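Local atomic coordinates of peptide methionine sulfoxide reductase MsrA (Treponema denticola ATCC 35405, PDB entry 5FA9), a protein that probably repairs oxidised proteins as a fused MsrA-MsrB enzyme, reducing both the S and the R epimers of methionine sulfoxide back to methionine. Residues 2-7 against 53-58; 70-75 against 94-99; 168-173 against 213-218. The protein carries 2 engineered substitutions. All coordinates share one frame; numbering follows the deposited sequence.

Contact 1: 2-7 against 53-58; sequences IKEIYL and TVKIVY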
# COMPACT_ATOMS: atom_id res chain seq x y z
N ILE B 2 -4.06 1.20 1.86
CA ILE B 2 -3.17 0.07 1.64
C ILE B 2 -2.11 0.06 2.73
O ILE B 2 -1.45 1.07 2.99
CB ILE B 2 -2.49 0.13 0.26
CG1 ILE B 2 -3.55 0.22 -0.84
CG2 ILE B 2 -1.63 -1.11 0.05
CD1 ILE B 2 -4.51 -0.95 -0.86
N LYS B 3 -1.94 -1.09 3.38
CA LYS B 3 -0.97 -1.22 4.46
C LYS B 3 -0.18 -2.51 4.32
O LYS B 3 -0.52 -3.38 3.51
CB LYS B 3 -1.67 -1.18 5.82
CG LYS B 3 -2.05 0.22 6.28
CD LYS B 3 -3.03 0.18 7.43
CE LYS B 3 -3.10 1.52 8.15
NZ LYS B 3 -3.14 2.66 7.19
N GLU B 4 0.89 -2.64 5.10
CA GLU B 4 1.72 -3.83 5.04
C GLU B 4 2.19 -4.29 6.42
O GLU B 4 2.50 -3.47 7.29
CB GLU B 4 2.93 -3.59 4.12
CG GLU B 4 3.85 -2.47 4.56
CD GLU B 4 4.92 -2.15 3.53
OE1 GLU B 4 4.56 -1.65 2.44
OE2 GLU B 4 6.11 -2.40 3.81
N ILE B 5 2.23 -5.60 6.60
CA ILE B 5 2.66 -6.21 7.85
C ILE B 5 3.52 -7.44 7.53
O ILE B 5 3.34 -8.07 6.50
CB ILE B 5 1.45 -6.59 8.74
CG1 ILE B 5 1.90 -7.05 10.13
CG2 ILE B 5 0.59 -7.65 8.05
CD1 ILE B 5 2.52 -5.96 10.96
N TYR B 6 4.46 -7.76 8.42
CA TYR B 6 5.37 -8.87 8.18
C TYR B 6 5.21 -9.95 9.24
O TYR B 6 5.36 -9.69 10.44
CB TYR B 6 6.82 -8.38 8.13
CG TYR B 6 7.11 -7.45 6.98
CD1 TYR B 6 6.71 -6.11 7.01
CD2 TYR B 6 7.79 -7.89 5.85
CE1 TYR B 6 6.97 -5.26 5.96
CE2 TYR B 6 8.06 -7.05 4.79
CZ TYR B 6 7.64 -5.73 4.85
OH TYR B 6 7.91 -4.88 3.80
N LEU B 7 4.90 -11.17 8.81
CA LEU B 7 4.59 -12.26 9.73
C LEU B 7 5.50 -13.47 9.53
O LEU B 7 5.57 -14.03 8.43
CB LEU B 7 3.13 -12.67 9.58
CG LEU B 7 2.09 -11.57 9.81
CD1 LEU B 7 0.69 -12.09 9.57
CD2 LEU B 7 2.22 -11.00 11.22
N THR B 53 9.90 -15.23 6.80
CA THR B 53 8.81 -14.28 6.95
C THR B 53 8.08 -14.04 5.64
O THR B 53 8.68 -14.08 4.56
CB THR B 53 9.34 -12.93 7.50
OG1 THR B 53 10.16 -13.16 8.64
CG2 THR B 53 8.20 -12.00 7.88
N VAL B 54 6.77 -13.81 5.73
CA VAL B 54 5.97 -13.48 4.56
C VAL B 54 5.49 -12.03 4.63
O VAL B 54 4.86 -11.62 5.60
CB VAL B 54 4.74 -14.40 4.43
CG1 VAL B 54 3.86 -13.96 3.27
CG2 VAL B 54 5.18 -15.84 4.24
N LYS B 55 5.82 -11.26 3.60
CA LYS B 55 5.35 -9.88 3.50
C LYS B 55 3.89 -9.84 3.09
O LYS B 55 3.50 -10.44 2.09
CB LYS B 55 6.21 -9.10 2.49
CG LYS B 55 5.73 -7.68 2.24
CD LYS B 55 6.68 -6.94 1.31
CE LYS B 55 6.22 -5.51 1.07
NZ LYS B 55 7.15 -4.78 0.16
N ILE B 56 3.07 -9.15 3.87
CA ILE B 56 1.64 -9.06 3.60
C ILE B 56 1.21 -7.63 3.27
O ILE B 56 1.19 -6.77 4.15
CB ILE B 56 0.80 -9.56 4.79
CG1 ILE B 56 1.23 -10.97 5.20
CG2 ILE B 56 -0.68 -9.52 4.45
CD1 ILE B 56 0.90 -12.03 4.17
N VAL B 57 0.87 -7.39 2.01
CA VAL B 57 0.32 -6.10 1.60
C VAL B 57 -1.19 -6.22 1.47
O VAL B 57 -1.69 -7.06 0.72
CB VAL B 57 0.92 -5.62 0.27
CG1 VAL B 57 0.31 -4.29 -0.14
CG2 VAL B 57 2.43 -5.50 0.38
N TYR B 58 -1.92 -5.38 2.20
CA TYR B 58 -3.37 -5.54 2.29
C TYR B 58 -4.12 -4.21 2.30
O TYR B 58 -3.56 -3.16 2.60
CB TYR B 58 -3.73 -6.33 3.55
CG TYR B 58 -3.44 -5.61 4.85
CD1 TYR B 58 -2.15 -5.57 5.37
CD2 TYR B 58 -4.45 -4.97 5.55
CE1 TYR B 58 -1.88 -4.92 6.56
CE2 TYR B 58 -4.18 -4.31 6.74
CZ TYR B 58 -2.90 -4.29 7.24
OH TYR B 58 -2.63 -3.63 8.42
O HOH W 1 6.50 -1.99 0.22
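Lys-3 and Tyr-58 open a run of three antiparallel hydrogen-bonded pairs, continued by Ile-5 with Ile-56 and Leu-7 with Val-54, so that six backbone bonds join strands 2-7 and 53-58. The bond from Lys-3 N to Tyr-58 O is the shortest, 2.7 Å, and almost straight.

The closely packed face carries Ile-5, Leu-7, Val-54, Ile-56 and Tyr-58, with the partly exposed Lys-3 at its end. The phenol of Tyr-58 leans across to the other strand because CG sits between the backbone N and the carbonyl carbon (chi1 67°). Its ring thereby slides under Lys-3, whose CB lies over one face, 4.1 Å from the ring centroid, in a CH-pi contact. The methyl CG2 of Ile-5 touches CE1 of the same ring at 4.0 Å and CB of Ile-56 at 3.8 Å. Helices 12-19 and 65-74 close this side, with Phe-19 against Leu-7 and Ile-56, and Leu-68 against Tyr-58.

The face of Glu-4, Tyr-6, Lys-55 and Val-57 is more polar and reaches water at the partly exposed Lys-55. This lysine, its CG anti to the backbone N (chi1 175°) and the rest of the chain extended, runs alongside Tyr-6, its CG 3.5 Å from CE2 of the tyrosine. Tyr-6 OH donates to Glu-4 OE2, meeting it from above the carboxylate plane. Glu-4 and Lys-55 make no direct salt bridge, as OE2 and NZ stay 4.5 Å apart; instead one water donates a hydrogen bond to Glu-4 OE1 and accepts one from Lys-55 NZ. Glu-4 OE1 also hydrogen-bonds Ile-2 N of the second subunit, joining this end of the strand to that chain. Strands 2-8 and 51-59 are the central pair of the six-stranded mixed sheet in a two-layer alpha-beta sandwich, as in the MsrA family.

Contact 2: 70-75 against 94-99; sequences AHYFRI and TGIYYV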
# COMPACT_ATOMS: atom_id res chain seq x y z
N ALA B 70 -5.41 -12.30 13.86
CA ALA B 70 -6.25 -13.40 14.30
C ALA B 70 -5.96 -14.64 13.46
O ALA B 70 -5.85 -15.75 13.99
CB ALA B 70 -7.72 -13.02 14.21
N HIS B 71 -5.86 -14.46 12.15
CA HIS B 71 -5.48 -15.54 11.24
C HIS B 71 -4.09 -16.07 11.59
O HIS B 71 -3.85 -17.27 11.57
CB HIS B 71 -5.51 -15.08 9.78
CG HIS B 71 -6.89 -14.95 9.22
ND1 HIS B 71 -7.68 -16.04 8.93
CD2 HIS B 71 -7.61 -13.86 8.87
CE1 HIS B 71 -8.83 -15.63 8.44
NE2 HIS B 71 -8.82 -14.31 8.39
N TYR B 72 -3.18 -15.14 11.89
CA TYR B 72 -1.80 -15.49 12.19
C TYR B 72 -1.69 -16.40 13.41
O TYR B 72 -1.03 -17.44 13.36
CB TYR B 72 -0.97 -14.22 12.41
CG TYR B 72 0.43 -14.47 12.92
CD1 TYR B 72 1.39 -15.04 12.10
CD2 TYR B 72 0.79 -14.13 14.22
CE1 TYR B 72 2.67 -15.27 12.56
CE2 TYR B 72 2.07 -14.35 14.69
CZ TYR B 72 3.00 -14.92 13.86
OH TYR B 72 4.28 -15.15 14.32
N PHE B 73 -2.36 -16.02 14.50
CA PHE B 73 -2.34 -16.81 15.72
C PHE B 73 -3.09 -18.13 15.55
O PHE B 73 -2.87 -19.08 16.30
CB PHE B 73 -2.93 -16.01 16.89
CG PHE B 73 -1.93 -15.12 17.58
CD1 PHE B 73 -1.74 -13.82 17.15
CD2 PHE B 73 -1.19 -15.59 18.65
CE1 PHE B 73 -0.82 -13.00 17.79
CE2 PHE B 73 -0.27 -14.78 19.28
CZ PHE B 73 -0.08 -13.48 18.85
N ARG B 74 -3.98 -18.18 14.57
CA ARG B 74 -4.76 -19.38 14.30
C ARG B 74 -3.90 -20.49 13.72
O ARG B 74 -4.13 -21.67 13.99
CB ARG B 74 -5.91 -19.05 13.34
CG ARG B 74 -6.66 -20.27 12.83
CD ARG B 74 -7.47 -19.93 11.59
NE ARG B 74 -8.48 -20.94 11.29
CZ ARG B 74 -9.35 -20.85 10.29
NH1 ARG B 74 -9.34 -19.79 9.49
NH2 ARG B 74 -10.23 -21.82 10.09
N ILE B 75 -2.89 -20.12 12.94
CA ILE B 75 -2.08 -21.09 12.22
C ILE B 75 -0.72 -21.35 12.85
O ILE B 75 0.11 -22.05 12.28
CB ILE B 75 -1.86 -20.66 10.75
CG1 ILE B 75 -1.06 -19.36 10.70
CG2 ILE B 75 -3.20 -20.49 10.04
CD1 ILE B 75 -0.72 -18.91 9.29
N THR B 94 8.68 -17.55 15.74
CA THR B 94 7.49 -16.75 15.48
C THR B 94 7.74 -15.28 15.80
O THR B 94 8.37 -14.95 16.81
CB THR B 94 6.29 -17.25 16.30
OG1 THR B 94 6.64 -17.32 17.68
CG2 THR B 94 5.86 -18.63 15.82
N GLY B 95 7.25 -14.40 14.93
CA GLY B 95 7.43 -12.98 15.13
C GLY B 95 6.51 -12.13 14.28
O GLY B 95 6.07 -12.54 13.20
N ILE B 96 6.21 -10.93 14.77
CA ILE B 96 5.42 -9.96 14.03
C ILE B 96 6.24 -8.69 13.84
O ILE B 96 6.59 -8.03 14.82
CB ILE B 96 4.09 -9.63 14.74
CG1 ILE B 96 3.29 -10.91 14.99
CG2 ILE B 96 3.28 -8.64 13.92
CD1 ILE B 96 2.05 -10.70 15.83
N TYR B 97 6.53 -8.35 12.59
CA TYR B 97 7.42 -7.24 12.30
C TYR B 97 6.68 -6.11 11.59
O TYR B 97 5.95 -6.35 10.62
CB TYR B 97 8.61 -7.71 11.46
CG TYR B 97 9.28 -8.95 12.02
CD1 TYR B 97 10.14 -8.87 13.11
CD2 TYR B 97 9.04 -10.20 11.46
CE1 TYR B 97 10.75 -9.99 13.62
CE2 TYR B 97 9.65 -11.33 11.97
CZ TYR B 97 10.50 -11.23 13.05
OH TYR B 97 11.10 -12.35 13.56
N TYR B 98 6.89 -4.89 12.06
CA TYR B 98 6.17 -3.74 11.52
C TYR B 98 7.11 -2.75 10.85
O TYR B 98 8.27 -2.60 11.25
CB TYR B 98 5.39 -3.04 12.63
CG TYR B 98 6.24 -2.54 13.78
CD1 TYR B 98 6.82 -1.27 13.74
CD2 TYR B 98 6.48 -3.33 14.89
CE1 TYR B 98 7.61 -0.81 14.78
CE2 TYR B 98 7.26 -2.88 15.94
CZ TYR B 98 7.82 -1.62 15.88
OH TYR B 98 8.60 -1.17 16.92
N VAL B 99 6.60 -2.08 9.83
CA VAL B 99 7.33 -1.00 9.18
C VAL B 99 6.59 0.31 9.45
O VAL B 99 7.12 1.40 9.24
CB VAL B 99 7.46 -1.25 7.66
CG1 VAL B 99 6.10 -1.13 6.99
CG2 VAL B 99 8.45 -0.29 7.03
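Tyr-72 reaches from helix 70-74 to strand 95-98 and meets Ile-96 by apolar contact. With CG trans to the backbone N (chi1 172°), the phenol is thrown outward from the helix, and its CE2 lies 3.7 Å from Ile-96 CG1. The ethyl branch of the isoleucine continues past the ring, CD1 being 3.8 Å from the same CE2. That terminal methyl also touches Phe-73, though less closely: CD1 is 4.2 Å from CE1, and the two side chains cross at about a right angle. The one methyl thus touches two consecutive aromatic residues of the helix. Beyond the segments, Ile-107 of helix 104-115 packs on Ile-96 and Met-114 on Phe-73, while Phe-19 packs on Tyr-72.

This is helix-on-sheet packing in the two-layer alpha-beta sandwich of the MsrA domain. The axis of segment 70-74 passes 11.1 Å from that of strand 95-98, the two running roughly antiparallel (153°), a gap bridged here by Tyr-72, Phe-73 and Ile-96.

The polar part of the contact is gathered at the phenol oxygen of Tyr-72. It reaches the backbone of Gly-95, where OH lies 3.1 Å from Gly-95 N and 3.4 Å from Gly-95 O. The hydroxyl is hydrogen-bonded to Ala-8 O, on the adjacent strand 2-8, which fixes the outer end of the ring and gives this buried oxygen a partner. Thr-94 adds a van der Waals contact, its CB 3.5 Å from Tyr-72 OH.

Contact 3: 168-173 against 213-218; sequences FKVPSK and ITTGKP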
# COMPACT_ATOMS: atom_id res chain seq x y z
N PHE B 168 -23.91 -20.13 15.72
CA PHE B 168 -24.51 -19.17 14.80
C PHE B 168 -25.29 -19.84 13.67
O PHE B 168 -25.24 -19.39 12.52
CB PHE B 168 -23.44 -18.25 14.20
CG PHE B 168 -22.63 -17.52 15.24
CD1 PHE B 168 -23.20 -17.13 16.43
CD2 PHE B 168 -21.29 -17.23 15.01
CE1 PHE B 168 -22.45 -16.46 17.39
CE2 PHE B 168 -20.54 -16.56 15.95
CZ PHE B 168 -21.13 -16.18 17.15
N LYS B 169 -25.99 -20.92 14.00
CA LYS B 169 -26.81 -21.63 13.01
C LYS B 169 -28.17 -20.96 12.81
O LYS B 169 -28.74 -20.40 13.75
CB LYS B 169 -26.94 -23.10 13.39
CG LYS B 169 -25.64 -23.86 13.18
CD LYS B 169 -25.55 -25.14 13.98
CE LYS B 169 -24.28 -25.90 13.65
NZ LYS B 169 -23.18 -24.99 13.18
N VAL B 170 -28.68 -21.05 11.59
CA VAL B 170 -29.90 -20.35 11.20
C VAL B 170 -31.16 -21.17 11.46
O VAL B 170 -31.26 -22.32 11.03
CB VAL B 170 -29.88 -19.98 9.71
CG1 VAL B 170 -30.91 -18.90 9.42
CG2 VAL B 170 -28.49 -19.53 9.30
N PRO B 171 -32.14 -20.57 12.16
CA PRO B 171 -33.45 -21.18 12.36
C PRO B 171 -34.21 -21.26 11.04
O PRO B 171 -33.87 -20.56 10.09
CB PRO B 171 -34.15 -20.24 13.34
CG PRO B 171 -33.05 -19.39 13.93
CD PRO B 171 -32.03 -19.27 12.85
N SER B 172 -35.24 -22.10 10.99
CA SER B 172 -36.07 -22.22 9.80
C SER B 172 -36.98 -21.01 9.64
O SER B 172 -37.14 -20.22 10.57
CB SER B 172 -36.90 -23.50 9.85
OG SER B 172 -38.07 -23.32 10.62
N LYS B 173 -37.55 -20.87 8.44
CA LYS B 173 -38.47 -19.80 8.10
C LYS B 173 -39.52 -19.50 9.18
O LYS B 173 -39.86 -18.35 9.42
CB LYS B 173 -39.20 -20.16 6.80
CG LYS B 173 -38.45 -21.17 5.94
CD LYS B 173 -39.38 -21.87 4.96
CE LYS B 173 -40.09 -23.03 5.64
NZ LYS B 173 -40.93 -23.82 4.69
N ILE B 213 -29.30 -10.47 13.72
CA ILE B 213 -30.47 -10.65 14.58
C ILE B 213 -31.09 -12.04 14.42
O ILE B 213 -31.91 -12.46 15.23
CB ILE B 213 -31.54 -9.57 14.30
CG1 ILE B 213 -32.48 -9.42 15.50
CG2 ILE B 213 -32.30 -9.88 13.02
CD1 ILE B 213 -33.20 -8.09 15.54
N THR B 214 -30.69 -12.76 13.37
CA THR B 214 -31.26 -14.08 13.09
C THR B 214 -30.34 -15.23 13.49
O THR B 214 -30.80 -16.35 13.73
CB THR B 214 -31.61 -14.24 11.60
OG1 THR B 214 -30.41 -14.23 10.82
CG2 THR B 214 -32.52 -13.11 11.14
N THR B 215 -29.03 -14.97 13.57
CA THR B 215 -28.07 -16.04 13.85
C THR B 215 -27.17 -15.74 15.04
O THR B 215 -26.68 -16.65 15.70
CB THR B 215 -27.17 -16.31 12.63
OG1 THR B 215 -26.32 -15.18 12.39
CG2 THR B 215 -28.01 -16.58 11.39
N GLY B 216 -26.96 -14.46 15.33
CA GLY B 216 -26.12 -14.07 16.44
C GLY B 216 -24.66 -13.88 16.06
O GLY B 216 -23.82 -13.62 16.92
N LYS B 217 -24.35 -14.03 14.78
CA LYS B 217 -22.99 -13.84 14.29
C LYS B 217 -22.66 -12.36 14.10
O LYS B 217 -23.44 -11.62 13.50
CB LYS B 217 -22.79 -14.60 12.97
CG LYS B 217 -21.40 -14.46 12.38
CD LYS B 217 -21.21 -15.40 11.19
CE LYS B 217 -19.98 -15.03 10.39
NZ LYS B 217 -19.82 -15.91 9.19
N PRO B 218 -21.50 -11.93 14.62
CA PRO B 218 -21.04 -10.54 14.48
C PRO B 218 -20.90 -10.10 13.03
O PRO B 218 -20.36 -10.84 12.21
CB PRO B 218 -19.67 -10.56 15.18
CG PRO B 218 -19.76 -11.68 16.15
CD PRO B 218 -20.59 -12.73 15.45
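Phe-168 lays one face of its ring on the backbone of Lys-217, whose CA stands 3.7 Å from the ring centroid and only 7° off the normal, a CH-pi contact over the middle of the ring. The lysine side chain then leaves at about a right angle to the phenylalanine; its CB still touches CD2 at 3.7 Å before the extended chain carries NZ away to Glu-165, Gln-242 and Thr-263. At the far end of the ring, Pro-218 CD comes within 3.9 Å of CE2, also crosswise. Gly-216, with a positive phi of 91°, turns its carbonyl to the phenyl, O lying 3.2 Å from CE1, and gives that oxygen to Tyr-304 in a hydrogen bond.

Further along, Val-170 and Thr-215 approach at a slant, methyl to methyl, CG2 to CG2 at 3.6 Å. Thr-215 O takes a CA-H...O contact from Phe-168, and Pro-171 CD rests 3.3 Å from Thr-214 O. Phe-168, with Tyr-304 and Tyr-307 also against its ring, thus rests the segment before helix 173-179 on the loop joining strands 208-212 and 218-221, which belongs to the MsrB (SelR) part of the fusion.

In the fold
Contacts 1 and 2 both reach the six-stranded sheet of the MsrA domain, their centres about 10 Å apart. Strand 2-8 lies between strands 51-59 and 95-98: Tyr-6 O is 2.8 Å from Tyr-97 N, a probable hydrogen bond, and Leu-7 CD2 packs 3.7 Å from Ile-96 CG2. Chain order adds a second tie, as strand 51-59 leads into helix 65-74. Ser-11, the engineered residue at the predicted active site, is about 9 Å from Val-54 and about 11 Å from Thr-94, side chain to side chain; the bound dithiane-diol is about 9 Å from the Val-54 side chain. Contact 3 stands apart, its centre about 34 Å from that of contact 1 and about 31 Å from that of contact 2.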